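Local coordinates for sensor protein (Geobacter sulfurreducens PCA, PDB 2R78), which is the PAS domain of a sensor histidine kinase/response regulator that probably transfers phosphate from ATP to a protein histidine in two-component signalling, at residues A15-M27 with H32-I44. Residues are numbered along the deposited sequence; the frame is centred on the assembly and turned at random.
Sequences ALFEHAIDGIFIM and HYLDVNPAICSAI. With ACT (acetate ion), chain G.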
loop_
_atom_site.group_PDB
_atom_site.type_symbol
_atom_site.label_atom_id
_atom_site.label_comp_id
_atom_site.label_asym_id
_atom_site.label_seq_id
_atom_site.Cartn_x
_atom_site.Cartn_y
_atom_site.Cartn_z
ATOM N N ALA B 15 -1.400 -6.429 -7.339
ATOM C CA ALA B 15 -0.070 -6.692 -6.790
ATOM C C ALA B 15 0.131 -6.029 -5.415
ATOM O O ALA B 15 0.595 -6.662 -4.438
ATOM C CB ALA B 15 1.026 -6.218 -7.783
ATOM N N LEU B 16 -0.219 -4.753 -5.341
ATOM C CA LEU B 16 -0.016 -3.991 -4.104
ATOM C C LEU B 16 -0.901 -4.563 -2.979
ATOM O O LEU B 16 -0.466 -4.688 -1.824
ATOM C CB LEU B 16 -0.328 -2.521 -4.380
ATOM C CG LEU B 16 -0.070 -1.510 -3.284
ATOM C CD1 LEU B 16 1.360 -1.649 -2.703
ATOM C CD2 LEU B 16 -0.341 -0.084 -3.809
ATOM N N PHE B 17 -2.140 -4.900 -3.322
ATOM C CA PHE B 17 -3.065 -5.511 -2.354
ATOM C C PHE B 17 -2.461 -6.811 -1.794
ATOM O O PHE B 17 -2.370 -6.993 -0.577
ATOM C CB PHE B 17 -4.398 -5.766 -3.031
ATOM C CG PHE B 17 -5.499 -6.149 -2.097
ATOM C CD1 PHE B 17 -6.218 -5.145 -1.422
ATOM C CD2 PHE B 17 -5.861 -7.468 -1.919
ATOM C CE1 PHE B 17 -7.254 -5.469 -0.585
ATOM C CE2 PHE B 17 -6.954 -7.793 -1.060
ATOM C CZ PHE B 17 -7.625 -6.803 -0.419
ATOM N N GLU B 18 -2.023 -7.699 -2.688
ATOM C CA GLU B 18 -1.380 -8.945 -2.267
ATOM C C GLU B 18 -0.119 -8.712 -1.412
ATOM O O GLU B 18 0.068 -9.383 -0.387
ATOM C CB GLU B 18 -1.008 -9.810 -3.485
ATOM C CG GLU B 18 -0.261 -11.031 -3.049
ATOM C CD GLU B 18 0.025 -12.031 -4.141
ATOM O OE1 GLU B 18 -0.308 -11.753 -5.312
ATOM O OE2 GLU B 18 0.612 -13.102 -3.796
ATOM N N HIS B 19 0.736 -7.785 -1.849
ATOM C CA HIS B 19 2.111 -7.713 -1.308
ATOM C C HIS B 19 2.352 -6.639 -0.234
ATOM O O HIS B 19 3.429 -6.582 0.370
ATOM C CB HIS B 19 3.096 -7.559 -2.445
ATOM C CG HIS B 19 3.152 -8.736 -3.364
ATOM N ND1 HIS B 19 3.521 -9.997 -2.939
ATOM C CD2 HIS B 19 2.895 -8.843 -4.690
ATOM C CE1 HIS B 19 3.474 -10.829 -3.964
ATOM N NE2 HIS B 19 3.124 -10.151 -5.042
ATOM N N ALA B 20 1.373 -5.773 -0.007
ATOM C CA ALA B 20 1.545 -4.667 0.937
ATOM C C ALA B 20 1.869 -5.263 2.313
ATOM O O ALA B 20 1.347 -6.296 2.673
ATOM C CB ALA B 20 0.272 -3.789 0.972
ATOM N N ILE B 21 2.778 -4.632 3.058
ATOM C CA ILE B 21 3.024 -5.036 4.465
ATOM C C ILE B 21 1.919 -4.439 5.368
ATOM O O ILE B 21 1.460 -5.064 6.337
ATOM C CB ILE B 21 4.415 -4.573 4.947
ATOM C CG1 ILE B 21 5.524 -5.256 4.143
ATOM C CG2 ILE B 21 4.606 -4.892 6.427
ATOM C CD1 ILE B 21 5.970 -4.450 2.971
ATOM N N ASP B 22 1.474 -3.242 5.026
ATOM C CA ASP B 22 0.314 -2.665 5.695
ATOM C C ASP B 22 -0.969 -3.423 5.345
ATOM O O ASP B 22 -1.100 -4.016 4.264
ATOM C CB ASP B 22 0.129 -1.212 5.336
ATOM C CG ASP B 22 1.140 -0.301 6.001
ATOM O OD1 ASP B 22 1.818 -0.688 6.995
ATOM O OD2 ASP B 22 1.216 0.836 5.532
ATOM N N GLY B 23 -1.900 -3.404 6.287
ATOM C CA GLY B 23 -3.220 -3.944 6.058
ATOM C C GLY B 23 -4.017 -3.077 5.091
ATOM O O GLY B 23 -3.945 -1.854 5.136
ATOM N N ILE B 24 -4.781 -3.724 4.207
ATOM C CA ILE B 24 -5.660 -2.985 3.293
ATOM C C ILE B 24 -7.012 -3.684 3.318
ATOM O O ILE B 24 -7.081 -4.906 3.249
ATOM C CB ILE B 24 -5.111 -2.927 1.828
ATOM C CG1 ILE B 24 -3.693 -2.354 1.775
ATOM C CG2 ILE B 24 -6.062 -2.129 0.938
ATOM C CD1 ILE B 24 -2.995 -2.504 0.406
ATOM N N PHE B 25 -8.076 -2.903 3.449
ATOM C CA PHE B 25 -9.414 -3.439 3.439
ATOM C C PHE B 25 -10.305 -2.589 2.535
ATOM O O PHE B 25 -10.031 -1.401 2.303
ATOM C CB PHE B 25 -9.994 -3.618 4.862
ATOM C CG PHE B 25 -10.117 -2.347 5.675
ATOM C CD1 PHE B 25 -11.277 -1.586 5.640
ATOM C CD2 PHE B 25 -9.086 -1.942 6.522
ATOM C CE1 PHE B 25 -11.391 -0.430 6.425
ATOM C CE2 PHE B 25 -9.209 -0.787 7.307
ATOM C CZ PHE B 25 -10.347 -0.031 7.233
ATOM N N ILE B 26 -11.325 -3.229 1.988
ATOM C CA ILE B 26 -12.348 -2.523 1.226
ATOM C C ILE B 26 -13.655 -2.738 1.927
ATOM O O ILE B 26 -13.919 -3.865 2.319
ATOM C CB ILE B 26 -12.511 -3.080 -0.225
ATOM C CG1 ILE B 26 -11.158 -3.155 -0.956
ATOM C CG2 ILE B 26 -13.478 -2.240 -1.026
ATOM C CD1 ILE B 26 -10.380 -1.861 -1.066
HETATM N N MSE B 27 -14.459 -1.684 2.102
HETATM C CA MSE B 27 -15.827 -1.884 2.608
HETATM C C MSE B 27 -16.824 -1.093 1.792
HETATM O O MSE B 27 -16.450 -0.177 1.074
HETATM C CB MSE B 27 -15.953 -1.545 4.092
HETATM C CG MSE B 27 -15.536 -0.162 4.457
HETATM SE SE MSE B 27 -15.526 0.003 6.416
HETATM C CE MSE B 27 -15.134 -1.782 6.966
ATOM N N HIS B 32 -19.990 -2.861 5.509
ATOM C CA HIS B 32 -19.763 -4.279 5.308
ATOM C C HIS B 32 -18.395 -4.471 4.661
ATOM O O HIS B 32 -18.107 -3.863 3.612
ATOM C CB HIS B 32 -20.818 -4.874 4.389
ATOM C CG HIS B 32 -22.228 -4.611 4.818
ATOM N ND1 HIS B 32 -22.717 -5.001 6.042
ATOM C CD2 HIS B 32 -23.258 -4.013 4.171
ATOM C CE1 HIS B 32 -23.993 -4.656 6.136
ATOM N NE2 HIS B 32 -24.346 -4.054 5.015
ATOM N N TYR B 33 -17.552 -5.280 5.288
ATOM C CA TYR B 33 -16.248 -5.598 4.706
ATOM C C TYR B 33 -16.445 -6.434 3.430
ATOM O O TYR B 33 -17.172 -7.426 3.438
ATOM C CB TYR B 33 -15.336 -6.283 5.709
ATOM C CG TYR B 33 -14.727 -5.348 6.746
ATOM C CD1 TYR B 33 -13.654 -4.529 6.434
ATOM C CD2 TYR B 33 -15.194 -5.302 8.040
ATOM C CE1 TYR B 33 -13.063 -3.705 7.400
ATOM C CE2 TYR B 33 -14.612 -4.440 9.012
ATOM C CZ TYR B 33 -13.543 -3.678 8.695
ATOM O OH TYR B 33 -12.921 -2.824 9.607
ATOM N N LEU B 34 -15.798 -5.983 2.348
ATOM C CA LEU B 34 -15.895 -6.595 0.996
ATOM C C LEU B 34 -14.612 -7.344 0.577
ATOM O O LEU B 34 -14.669 -8.379 -0.145
ATOM C CB LEU B 34 -16.183 -5.523 -0.051
ATOM C CG LEU B 34 -17.477 -4.687 0.015
ATOM C CD1 LEU B 34 -17.557 -3.753 -1.129
ATOM C CD2 LEU B 34 -18.706 -5.578 0.041
ATOM N N ASP B 35 -13.463 -6.838 1.007
ATOM C CA ASP B 35 -12.203 -7.550 0.783
ATOM C C ASP B 35 -11.188 -7.130 1.829
ATOM O O ASP B 35 -11.335 -6.056 2.457
ATOM C CB ASP B 35 -11.679 -7.279 -0.632
ATOM C CG ASP B 35 -10.803 -8.394 -1.186
ATOM O OD1 ASP B 35 -10.449 -9.358 -0.434
ATOM O OD2 ASP B 35 -10.453 -8.286 -2.404
ATOM N N VAL B 36 -10.191 -7.987 2.036
ATOM C CA VAL B 36 -9.124 -7.787 3.024
ATOM C C VAL B 36 -7.867 -8.467 2.528
ATOM O O VAL B 36 -7.922 -9.564 1.958
ATOM C CB VAL B 36 -9.444 -8.348 4.444
ATOM C CG1 VAL B 36 -10.516 -7.507 5.084
ATOM C CG2 VAL B 36 -9.795 -9.843 4.383
ATOM N N ASN B 37 -6.736 -7.810 2.725
ATOM C CA ASN B 37 -5.515 -8.341 2.142
ATOM C C ASN B 37 -4.804 -9.354 3.035
ATOM O O ASN B 37 -5.146 -9.521 4.218
ATOM C CB ASN B 37 -4.595 -7.224 1.658
ATOM C CG ASN B 37 -3.828 -6.573 2.743
ATOM O OD1 ASN B 37 -4.201 -6.608 3.927
ATOM N ND2 ASN B 37 -2.760 -5.900 2.351
ATOM N N PRO B 38 -3.818 -10.058 2.481
ATOM C CA PRO B 38 -3.168 -11.038 3.340
ATOM C C PRO B 38 -2.564 -10.467 4.636
ATOM O O PRO B 38 -2.586 -11.152 5.678
ATOM C CB PRO B 38 -2.076 -11.613 2.437
ATOM C CG PRO B 38 -2.635 -11.469 1.064
ATOM C CD PRO B 38 -3.346 -10.136 1.088
ATOM N N ALA B 39 -2.011 -9.259 4.568
ATOM C CA ALA B 39 -1.382 -8.641 5.735
ATOM C C ALA B 39 -2.365 -8.509 6.891
ATOM O O ALA B 39 -1.987 -8.783 8.034
ATOM C CB ALA B 39 -0.763 -7.307 5.402
ATOM N N ILE B 40 -3.611 -8.101 6.611
ATOM C CA ILE B 40 -4.628 -8.004 7.685
ATOM C C ILE B 40 -4.989 -9.350 8.262
ATOM O O ILE B 40 -5.095 -9.518 9.489
ATOM C CB ILE B 40 -5.929 -7.355 7.220
ATOM C CG1 ILE B 40 -5.707 -5.860 7.100
ATOM C CG2 ILE B 40 -7.073 -7.639 8.278
ATOM C CD1 ILE B 40 -6.967 -4.991 7.236
ATOM N N CYS B 41 -5.224 -10.305 7.373
ATOM C CA CYS B 41 -5.600 -11.650 7.790
ATOM C C CYS B 41 -4.536 -12.242 8.705
ATOM O O CYS B 41 -4.869 -12.765 9.771
ATOM C CB CYS B 41 -5.822 -12.518 6.563
ATOM S SG CYS B 41 -7.208 -11.939 5.626
ATOM N N SER B 42 -3.270 -12.094 8.320
ATOM C CA SER B 42 -2.146 -12.590 9.126
ATOM C C SER B 42 -2.026 -11.842 10.456
ATOM O O SER B 42 -1.916 -12.470 11.513
ATOM C CB SER B 42 -0.831 -12.491 8.344
ATOM O OG SER B 42 -0.877 -13.270 7.162
ATOM N N ALA B 43 -2.068 -10.512 10.415
ATOM C CA ALA B 43 -1.956 -9.680 11.619
ATOM C C ALA B 43 -2.871 -10.167 12.753
ATOM O O ALA B 43 -2.417 -10.341 13.892
ATOM C CB ALA B 43 -2.246 -8.205 11.286
ATOM N N ILE B 44 -4.145 -10.403 12.440
ATOM C CA ILE B 44 -5.113 -10.867 13.444
ATOM C C ILE B 44 -5.407 -12.395 13.374
ATOM O O ILE B 44 -6.242 -12.916 14.118
ATOM C CB ILE B 44 -6.413 -10.031 13.364
ATOM C CG1 ILE B 44 -7.236 -10.354 12.122
ATOM C CG2 ILE B 44 -6.095 -8.529 13.352
ATOM C CD1 ILE B 44 -8.478 -9.526 12.031
HETATM C C ACT G . -13.241 -1.692 12.996
HETATM O O ACT G . -13.812 -2.397 12.123
HETATM O OXT ACT G . -13.788 -1.671 14.140
HETATM C CH3 ACT G . -11.977 -0.909 12.673
HETATM O O HOH W 1 -0.424 -8.421 2.112
#
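The Phe17 ring lies over Asn37, whose CB stands 3.6 Å from the ring centroid almost on its normal, a CH-pi contact; ring and amide planes are 60° apart. With CG between the backbone N and the carbonyl carbon (chi1 79°), the Asn37 amide turns in among backbone groups. Its ND2 donates to Phe17 O (3.1 Å) and Asp22 O, lying in the carbonyl plane of each, and both oxygens sit near the amide plane, tying the helix end to the strand start. Its OD1 takes Ile24 N (3.0 Å) and, from the opposite face, Ile40 N, the capping bond of helix 38-44. Losing the amide to an alanine would probably leave Phe17 O and Asp22 O without their common donor and the N-H groups of Ile24 and Ile40 without their acceptor. Beside this grip Ile40 CG1 presses on Gly23 CA at 3.3 Å, tighter than usual, where the strand has no side chain. A water donates to Glu18 O and Ala20 O and accepts a weak bond from Ala39 N, bridging the helix end and helix 38-44. Strands 23-27 and 33-36 form an antiparallel hairpin with a classic beta bulge, Leu34 N (2.8 Å) and Asp35 N sharing Ile26 O. Tyr33 turns its edge to the face of Phe25, centroids 5.3 Å apart and planes at 70°; Met27, present as selenomethionine, runs alongside Tyr33 with its selenium above the ring at some distance, a loose Met-aromatic contact. Tyr33 OH donates to an acetate (2.7 Å), probably from the crystallisation liquor, which Ser60 and Gly57 also bind. Asp35 OD1 pairs with Arg48. The hairpin edges the antiparallel PAS sheet: strand 23-27 bonds on to strand 109-115, while helix 48-51 packs on Val36 and Ile40.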